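Local coordinates for protein carboxypeptidase 1 (Deinococcus radiodurans str. R1, PDB 5GIV) that probably removes amino acids one at a time from the C-terminus of peptides with broad specificity, as a zinc-dependent M32 metallocarboxypeptidase, at residues 16-30 against 53-66. Sequence-based numbering, arbitrary orientation.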
ATOM      1  N   HIS A  16      -1.191 -18.271 -17.369  1.00 40.07           N
ATOM      2  CA  HIS A  16      -2.300 -18.376 -16.430  1.00 40.11           C
ATOM      3  C   HIS A  16      -1.793 -18.512 -15.007  1.00 39.99           C
ATOM      4  O   HIS A  16      -2.367 -17.930 -14.078  1.00 40.01           O
ATOM      5  CB  HIS A  16      -3.192 -19.557 -16.806  1.00 40.19           C
ATOM      6  CG  HIS A  16      -4.541 -19.530 -16.157  1.00 40.29           C
ATOM      7  ND1 HIS A  16      -5.606 -18.824 -16.681  1.00 40.43           N
ATOM      8  CD2 HIS A  16      -5.009 -20.146 -15.046  1.00 40.29           C
ATOM      9  CE1 HIS A  16      -6.665 -18.993 -15.909  1.00 40.47           C
ATOM     10  NE2 HIS A  16      -6.333 -19.800 -14.916  1.00 40.39           N
ATOM     11  N   TRP A  17      -0.721 -19.287 -14.816  1.00 30.08           N
ATOM     12  CA  TRP A  17      -0.121 -19.404 -13.494  1.00 29.99           C
ATOM     13  C   TRP A  17       0.380 -18.057 -13.000  1.00 29.97           C
ATOM     14  O   TRP A  17       0.178 -17.704 -11.831  1.00 29.95           O
ATOM     15  CB  TRP A  17       1.010 -20.432 -13.518  1.00 29.93           C
ATOM     16  CG  TRP A  17       0.521 -21.854 -13.576  1.00 29.95           C
ATOM     17  CD1 TRP A  17      -0.698 -22.324 -13.172  1.00 30.00           C
ATOM     18  CD2 TRP A  17       1.238 -22.986 -14.079  1.00 29.94           C
ATOM     19  NE1 TRP A  17      -0.781 -23.681 -13.390  1.00 30.01           N
ATOM     20  CE2 TRP A  17       0.398 -24.110 -13.945  1.00 29.98           C
ATOM     21  CE3 TRP A  17       2.509 -23.160 -14.635  1.00 29.89           C
ATOM     22  CZ2 TRP A  17       0.790 -25.387 -14.342  1.00 29.98           C
ATOM     23  CZ3 TRP A  17       2.893 -24.436 -15.034  1.00 29.89           C
ATOM     24  CH2 TRP A  17       2.041 -25.528 -14.879  1.00 29.93           C
ATOM     25  N   GLN A  18       1.046 -17.290 -13.865  1.00 30.43           N
ATOM     26  CA  GLN A  18       1.507 -15.968 -13.455  1.00 30.43           C
ATOM     27  C   GLN A  18       0.328 -15.055 -13.138  1.00 30.49           C
ATOM     28  O   GLN A  18       0.395 -14.236 -12.214  1.00 30.47           O
ATOM     29  CB  GLN A  18       2.387 -15.352 -14.543  1.00 30.43           C
ATOM     30  CG  GLN A  18       3.014 -14.011 -14.160  1.00 30.43           C
ATOM     31  CD  GLN A  18       4.041 -14.131 -13.041  1.00 30.35           C
ATOM     32  OE1 GLN A  18       3.805 -13.706 -11.902  1.00 30.34           O
ATOM     33  NE2 GLN A  18       5.202 -14.690 -13.370  1.00 30.30           N
ATOM     34  N   GLU A  19      -0.770 -15.198 -13.881  1.00 29.56           N
ATOM     35  CA  GLU A  19      -1.956 -14.395 -13.606  1.00 29.66           C
ATOM     36  C   GLU A  19      -2.539 -14.751 -12.244  1.00 29.61           C
ATOM     37  O   GLU A  19      -3.007 -13.871 -11.511  1.00 29.62           O
ATOM     38  CB  GLU A  19      -2.985 -14.582 -14.729  1.00 29.79           C
ATOM     39  CG  GLU A  19      -4.189 -13.628 -14.658  1.00 29.93           C
ATOM     40  CD  GLU A  19      -5.141 -13.761 -15.842  1.00 30.09           C
ATOM     41  OE1 GLU A  19      -6.362 -13.561 -15.654  1.00 30.19           O
ATOM     42  OE2 GLU A  19      -4.679 -14.065 -16.962  1.00 30.12           O
ATOM     43  N   LEU A  20      -2.516 -16.041 -11.886  1.00 24.69           N
ATOM     44  CA  LEU A  20      -2.957 -16.439 -10.552  1.00 24.66           C
ATOM     45  C   LEU A  20      -2.066 -15.841  -9.475  1.00 24.59           C
ATOM     46  O   LEU A  20      -2.557 -15.353  -8.453  1.00 24.61           O
ATOM     47  CB  LEU A  20      -2.998 -17.964 -10.429  1.00 24.63           C
ATOM     48  CG  LEU A  20      -4.072 -18.653 -11.282  1.00 24.72           C
ATOM     49  CD1 LEU A  20      -4.018 -20.168 -11.132  1.00 24.70           C
ATOM     50  CD2 LEU A  20      -5.461 -18.122 -10.927  1.00 24.80           C
ATOM     51  N   ALA A  21      -0.749 -15.886  -9.678  1.00 23.70           N
ATOM     52  CA  ALA A  21       0.165 -15.275  -8.717  1.00 23.65           C
ATOM     53  C   ALA A  21      -0.060 -13.770  -8.619  1.00 23.70           C
ATOM     54  O   ALA A  21      -0.001 -13.194  -7.524  1.00 23.69           O
ATOM     55  CB  ALA A  21       1.612 -15.585  -9.103  1.00 23.57           C
ATOM     56  N   ASP A  22      -0.323 -13.113  -9.754  1.00 27.30           N
ATOM     57  CA  ASP A  22      -0.503 -11.661  -9.737  1.00 27.35           C
ATOM     58  C   ASP A  22      -1.780 -11.264  -8.998  1.00 27.41           C
ATOM     59  O   ASP A  22      -1.773 -10.318  -8.198  1.00 27.41           O
ATOM     60  CB  ASP A  22      -0.480 -11.108 -11.165  1.00 27.42           C
ATOM     61  CG  ASP A  22       0.893 -11.235 -11.817  1.00 27.37           C
ATOM     62  OD1 ASP A  22       1.883 -11.457 -11.083  1.00 27.31           O
ATOM     63  OD2 ASP A  22       0.995 -11.092 -13.056  1.00 27.41           O
ATOM     64  N   PHE A  23      -2.886 -11.976  -9.238  1.00 26.07           N
ATOM     65  CA  PHE A  23      -4.056 -11.755  -8.398  1.00 26.11           C
ATOM     66  C   PHE A  23      -3.690 -11.910  -6.931  1.00 26.05           C
ATOM     67  O   PHE A  23      -4.080 -11.090  -6.092  1.00 26.08           O
ATOM     68  CB  PHE A  23      -5.179 -12.730  -8.754  1.00 26.17           C
ATOM     69  CG  PHE A  23      -6.077 -12.257  -9.861  1.00 26.28           C
ATOM     70  CD1 PHE A  23      -7.018 -11.262  -9.630  1.00 26.37           C
ATOM     71  CD2 PHE A  23      -6.019 -12.840 -11.117  1.00 26.31           C
ATOM     72  CE1 PHE A  23      -7.856 -10.825 -10.645  1.00 26.50           C
ATOM     73  CE2 PHE A  23      -6.860 -12.411 -12.143  1.00 26.45           C
ATOM     74  CZ  PHE A  23      -7.782 -11.403 -11.902  1.00 26.54           C
ATOM     75  N   GLY A  24      -2.913 -12.947  -6.610  1.00 23.75           N
ATOM     76  CA  GLY A  24      -2.521 -13.172  -5.230  1.00 23.69           C
ATOM     77  C   GLY A  24      -1.735 -12.019  -4.642  1.00 23.68           C
ATOM     78  O   GLY A  24      -1.948 -11.636  -3.490  1.00 23.69           O
ATOM     79  N   GLY A  25      -0.795 -11.466  -5.410  1.00 19.06           N
ATOM     80  CA  GLY A  25      -0.056 -10.313  -4.926  1.00 19.06           C
ATOM     81  C   GLY A  25      -0.954  -9.110  -4.697  1.00 19.14           C
ATOM     82  O   GLY A  25      -0.813  -8.401  -3.698  1.00 19.16           O
ATOM     83  N   ILE A  26      -1.901  -8.875  -5.613  1.00 19.32           N
ATOM     84  CA  ILE A  26      -2.801  -7.732  -5.477  1.00 19.41           C
ATOM     85  C   ILE A  26      -3.739  -7.918  -4.294  1.00 19.43           C
ATOM     86  O   ILE A  26      -3.952  -6.988  -3.504  1.00 19.47           O
ATOM     87  CB  ILE A  26      -3.578  -7.494  -6.782  1.00 19.48           C
ATOM     88  CG1 ILE A  26      -2.617  -7.178  -7.928  1.00 19.47           C
ATOM     89  CG2 ILE A  26      -4.578  -6.373  -6.593  1.00 19.59           C
ATOM     90  CD1 ILE A  26      -3.300  -7.047  -9.260  1.00 19.54           C
ATOM     91  N   GLU A  27      -4.314  -9.114  -4.145  1.00 32.87           N
ATOM     92  CA  GLU A  27      -5.125  -9.382  -2.963  1.00 32.89           C
ATOM     93  C   GLU A  27      -4.317  -9.137  -1.696  1.00 32.86           C
ATOM     94  O   GLU A  27      -4.829  -8.584  -0.716  1.00 32.90           O
ATOM     95  CB  GLU A  27      -5.660 -10.815  -3.000  1.00 32.87           C
ATOM     96  CG  GLU A  27      -6.687 -11.074  -4.087  1.00 32.94           C
ATOM     97  CD  GLU A  27      -7.324 -12.454  -3.985  1.00 32.94           C
ATOM     98  OE1 GLU A  27      -8.258 -12.630  -3.169  1.00 32.97           O
ATOM     99  OE2 GLU A  27      -6.879 -13.367  -4.718  1.00 32.92           O
ATOM    100  N   ALA A  28      -3.046  -9.536  -1.707  1.00 18.51           N
ATOM    101  CA  ALA A  28      -2.187  -9.330  -0.546  1.00 18.48           C
ATOM    102  C   ALA A  28      -1.946  -7.849  -0.295  1.00 18.52           C
ATOM    103  O   ALA A  28      -1.908  -7.405   0.860  1.00 18.54           O
ATOM    104  CB  ALA A  28      -0.862 -10.077  -0.745  1.00 18.42           C
ATOM    105  N   LEU A  29      -1.785  -7.068  -1.364  1.00 19.69           N
ATOM    106  CA  LEU A  29      -1.604  -5.630  -1.205  1.00 19.75           C
ATOM    107  C   LEU A  29      -2.830  -4.994  -0.572  1.00 19.82           C
ATOM    108  O   LEU A  29      -2.710  -4.118   0.286  1.00 19.87           O
ATOM    109  CB  LEU A  29      -1.306  -4.974  -2.555  1.00 19.78           C
ATOM    110  CG  LEU A  29      -1.247  -3.443  -2.538  1.00 19.86           C
ATOM    111  CD1 LEU A  29      -0.180  -2.959  -1.568  1.00 19.86           C
ATOM    112  CD2 LEU A  29      -0.998  -2.903  -3.943  1.00 19.90           C
ATOM    113  N   LEU A  30      -4.018  -5.408  -0.998  1.00 20.16           N
ATOM    114  CA  LEU A  30      -5.235  -4.868  -0.403  1.00 20.23           C
ATOM    115  C   LEU A  30      -5.298  -5.183   1.082  1.00 20.22           C
ATOM    116  O   LEU A  30      -5.726  -4.347   1.882  1.00 20.27           O
ATOM    117  CB  LEU A  30      -6.457  -5.427  -1.123  1.00 20.25           C
ATOM    118  CG  LEU A  30      -6.751  -4.840  -2.495  1.00 20.31           C
ATOM    119  CD1 LEU A  30      -7.717  -5.769  -3.236  1.00 20.34           C
ATOM    120  CD2 LEU A  30      -7.321  -3.426  -2.367  1.00 20.42           C
ATOM    121  N   LEU A  53     -12.014  -8.733  -5.857  1.00 26.99           N
ATOM    122  CA  LEU A  53     -10.825  -9.433  -6.326  1.00 26.90           C
ATOM    123  C   LEU A  53     -10.875 -10.914  -5.976  1.00 26.85           C
ATOM    124  O   LEU A  53     -10.442 -11.759  -6.769  1.00 26.83           O
ATOM    125  CB  LEU A  53      -9.566  -8.799  -5.747  1.00 26.82           C
ATOM    126  CG  LEU A  53      -8.812  -7.829  -6.654  1.00 26.85           C
ATOM    127  CD1 LEU A  53      -7.393  -7.644  -6.120  1.00 26.77           C
ATOM    128  CD2 LEU A  53      -8.804  -8.297  -8.115  1.00 26.90           C
ATOM    129  N   ALA A  54     -11.409 -11.256  -4.800  1.00 27.04           N
ATOM    130  CA  ALA A  54     -11.565 -12.665  -4.463  1.00 27.00           C
ATOM    131  C   ALA A  54     -12.411 -13.383  -5.509  1.00 27.09           C
ATOM    132  O   ALA A  54     -12.084 -14.503  -5.926  1.00 27.06           O
ATOM    133  CB  ALA A  54     -12.177 -12.807  -3.071  1.00 27.00           C
ATOM    134  N   GLY A  55     -13.483 -12.735  -5.973  1.00 31.27           N
ATOM    135  CA  GLY A  55     -14.328 -13.352  -6.983  1.00 31.38           C
ATOM    136  C   GLY A  55     -13.614 -13.567  -8.303  1.00 31.41           C
ATOM    137  O   GLY A  55     -13.727 -14.634  -8.913  1.00 31.43           O
ATOM    138  N   LEU A  56     -12.871 -12.560  -8.769  1.00 36.75           N
ATOM    139  CA  LEU A  56     -12.152 -12.706 -10.033  1.00 36.76           C
ATOM    140  C   LEU A  56     -11.093 -13.796  -9.938  1.00 36.63           C
ATOM    141  O   LEU A  56     -10.977 -14.648 -10.826  1.00 36.65           O
ATOM    142  CB  LEU A  56     -11.519 -11.376 -10.445  1.00 36.77           C
ATOM    143  CG  LEU A  56     -12.500 -10.280 -10.859  1.00 36.93           C
ATOM    144  CD1 LEU A  56     -11.796  -8.945 -11.007  1.00 36.94           C
ATOM    145  CD2 LEU A  56     -13.202 -10.667 -12.154  1.00 37.06           C
ATOM    146  N   ARG A  57     -10.305 -13.783  -8.865  1.00 35.76           N
ATOM    147  CA  ARG A  57      -9.256 -14.784  -8.716  1.00 35.66           C
ATOM    148  C   ARG A  57      -9.842 -16.187  -8.622  1.00 35.67           C
ATOM    149  O   ARG A  57      -9.325 -17.127  -9.234  1.00 35.63           O
ATOM    150  CB  ARG A  57      -8.402 -14.460  -7.492  1.00 35.57           C
ATOM    151  CG  ARG A  57      -7.434 -15.545  -7.109  1.00 35.49           C
ATOM    152  CD  ARG A  57      -8.020 -16.418  -6.013  1.00 35.50           C
ATOM    153  NE  ARG A  57      -8.325 -15.652  -4.806  1.00 35.50           N
ATOM    154  CZ  ARG A  57      -9.257 -15.989  -3.914  1.00 35.54           C
ATOM    155  NH1 ARG A  57      -9.992 -17.084  -4.096  1.00 35.58           N
ATOM    156  NH2 ARG A  57      -9.461 -15.229  -2.839  1.00 35.53           N
ATOM    157  N   HIS A  58     -10.944 -16.341  -7.887  1.00 32.53           N
ATOM    158  CA  HIS A  58     -11.564 -17.656  -7.772  1.00 32.55           C
ATOM    159  C   HIS A  58     -12.002 -18.170  -9.134  1.00 32.64           C
ATOM    160  O   HIS A  58     -11.810 -19.348  -9.456  1.00 32.63           O
ATOM    161  CB  HIS A  58     -12.759 -17.587  -6.821  1.00 32.61           C
ATOM    162  CG  HIS A  58     -13.472 -18.892  -6.657  1.00 32.65           C
ATOM    163  ND1 HIS A  58     -13.035 -19.879  -5.802  1.00 32.57           N
ATOM    164  CD2 HIS A  58     -14.582 -19.382  -7.259  1.00 32.76           C
ATOM    165  CE1 HIS A  58     -13.859 -20.909  -5.861  1.00 32.63           C
ATOM    166  NE2 HIS A  58     -14.804 -20.634  -6.742  1.00 32.75           N
ATOM    167  N   ALA A  59     -12.569 -17.292  -9.961  1.00 28.37           N
ATOM    168  CA  ALA A  59     -12.953 -17.688 -11.311  1.00 28.47           C
ATOM    169  C   ALA A  59     -11.740 -18.157 -12.109  1.00 28.40           C
ATOM    170  O   ALA A  59     -11.770 -19.217 -12.745  1.00 28.43           O
ATOM    171  CB  ALA A  59     -13.652 -16.526 -12.016  1.00 28.59           C
ATOM    172  N   ARG A  60     -10.658 -17.376 -12.091  1.00 47.92           N
ATOM    173  CA  ARG A  60      -9.448 -17.803 -12.781  1.00 47.86           C
ATOM    174  C   ARG A  60      -8.997 -19.170 -12.286  1.00 47.78           C
ATOM    175  O   ARG A  60      -8.673 -20.053 -13.087  1.00 47.78           O
ATOM    176  CB  ARG A  60      -8.336 -16.774 -12.590  1.00 47.80           C
ATOM    177  CG  ARG A  60      -8.805 -15.336 -12.668  1.00 47.90           C
ATOM    178  CD  ARG A  60      -9.025 -14.866 -14.094  1.00 48.04           C
ATOM    179  NE  ARG A  60     -10.091 -13.862 -14.153  1.00 48.20           N
ATOM    180  CZ  ARG A  60     -10.135 -12.853 -15.021  1.00 48.30           C
ATOM    181  NH1 ARG A  60     -11.155 -12.004 -14.992  1.00 48.43           N
ATOM    182  NH2 ARG A  60      -9.155 -12.682 -15.905  1.00 48.30           N
ATOM    183  N   ALA A  61      -8.991 -19.369 -10.966  1.00 34.16           N
ATOM    184  CA  ALA A  61      -8.486 -20.617 -10.405  1.00 34.10           C
ATOM    185  C   ALA A  61      -9.349 -21.814 -10.779  1.00 34.17           C
ATOM    186  O   ALA A  61      -8.860 -22.947 -10.748  1.00 34.13           O
ATOM    187  CB  ALA A  61      -8.370 -20.504  -8.884  1.00 34.03           C
ATOM    188  N   THR A  62     -10.611 -21.595 -11.142  1.00 31.00           N
ATOM    189  CA  THR A  62     -11.509 -22.686 -11.496  1.00 31.09           C
ATOM    190  C   THR A  62     -11.913 -22.663 -12.964  1.00 31.22           C
ATOM    191  O   THR A  62     -12.833 -23.394 -13.354  1.00 31.34           O
ATOM    192  CB  THR A  62     -12.763 -22.649 -10.623  1.00 31.15           C
ATOM    193  OG1 THR A  62     -13.435 -21.402 -10.825  1.00 31.22           O
ATOM    194  CG2 THR A  62     -12.404 -22.795  -9.152  1.00 31.05           C
ATOM    195  N   ASP A  63     -11.236 -21.867 -13.793  1.00 40.11           N
ATOM    196  CA  ASP A  63     -11.632 -21.756 -15.188  1.00 40.25           C
ATOM    197  C   ASP A  63     -11.542 -23.118 -15.863  1.00 40.28           C
ATOM    198  O   ASP A  63     -10.521 -23.804 -15.771  1.00 40.18           O
ATOM    199  CB  ASP A  63     -10.741 -20.750 -15.908  1.00 40.23           C
ATOM    200  CG  ASP A  63     -11.084 -20.622 -17.372  1.00 40.37           C
ATOM    201  OD1 ASP A  63     -12.016 -19.856 -17.698  1.00 40.52           O
ATOM    202  OD2 ASP A  63     -10.443 -21.308 -18.198  1.00 40.37           O
ATOM    203  N   ALA A  64     -12.619 -23.510 -16.544  1.00 35.34           N
ATOM    204  CA  ALA A  64     -12.649 -24.823 -17.181  1.00 35.38           C
ATOM    205  C   ALA A  64     -11.584 -24.935 -18.267  1.00 35.34           C
ATOM    206  O   ALA A  64     -10.921 -25.974 -18.393  1.00 35.28           O
ATOM    207  CB  ALA A  64     -14.040 -25.104 -17.752  1.00 35.58           C
ATOM    208  N   GLY A  65     -11.408 -23.882 -19.068  1.00 45.48           N
ATOM    209  CA  GLY A  65     -10.344 -23.915 -20.055  1.00 45.44           C
ATOM    210  C   GLY A  65      -8.995 -24.185 -19.418  1.00 45.26           C
ATOM    211  O   GLY A  65      -8.269 -25.093 -19.833  1.00 45.22           O
ATOM    212  N   TYR A  66      -8.688 -23.461 -18.331  1.00 39.17           N
ATOM    213  CA  TYR A  66      -7.453 -23.705 -17.591  1.00 39.01           C
ATOM    214  C   TYR A  66      -7.363 -25.159 -17.142  1.00 38.97           C
ATOM    215  O   TYR A  66      -6.309 -25.796 -17.274  1.00 38.86           O
ATOM    216  CB  TYR A  66      -7.388 -22.757 -16.390  1.00 38.94           C
ATOM    217  CG  TYR A  66      -6.312 -23.059 -15.360  1.00 38.79           C
ATOM    218  CD1 TYR A  66      -4.984 -23.235 -15.725  1.00 38.69           C
ATOM    219  CD2 TYR A  66      -6.636 -23.165 -14.012  1.00 38.75           C
ATOM    220  CE1 TYR A  66      -4.016 -23.494 -14.776  1.00 38.58           C
ATOM    221  CE2 TYR A  66      -5.673 -23.431 -13.061  1.00 38.64           C
ATOM    222  CZ  TYR A  66      -4.368 -23.595 -13.444  1.00 38.56           C
ATOM    223  OH  TYR A  66      -3.412 -23.862 -12.490  1.00 38.46           O
TER
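H16 and Y66 form an offset stack, ring centroids 4.1 Å apart and planes at 28°, where segment 16-30 packs nearly antiparallel against the end of helix 43-62 and, past the turn at D63, the first turn of helix 64-75. Y66 can be followed outward. Its CB lies over one face of the H16 imidazole as a CH-pi contact; CG and the CD atoms lie against H16 CD2 and NE2; CE1 lies between H16 CD2 and W17 NE1; CE2 meets L20 CD1; and CZ carries the OH, which accepts from W17 NE1 at 2.8 Å, in the indole plane but bent (133°). With CG anti to the backbone N (chi1 168°), the ring is placed against H16. A leucine in place of Y66 would probably leave W17 NE1 without this acceptor and H16 without its stacking partner. Histidine suits its place because it also donates: NE2 reaches R60 O at 3.0 Å, from the opposite face of that carbonyl to D63 N. D63, at the N-cap of helix 64-75, accepts from Y66 N through OD2.

Farther along, F23 is a broad apolar knob among L53, L56, R57 and R60. Branched L53 reciprocates, CD2 on F23 and CD1 on L30. The arginines pair aliphatic stems against F23 with charged ends: R57 grips E27 side-on, NE to OE2 at 2.7 Å and NH2 to OE1 at 2.9 Å, both on syn lone pairs, whereas R60 NH2 makes one salt-bridging hydrogen bond to E19 OE1.

Helix 81-99 packs on W17 and Y66, helix 102-122 touches H58, strand 238-242 meets A28 and L29, and L56 of the second subunit packs on F23 and R60.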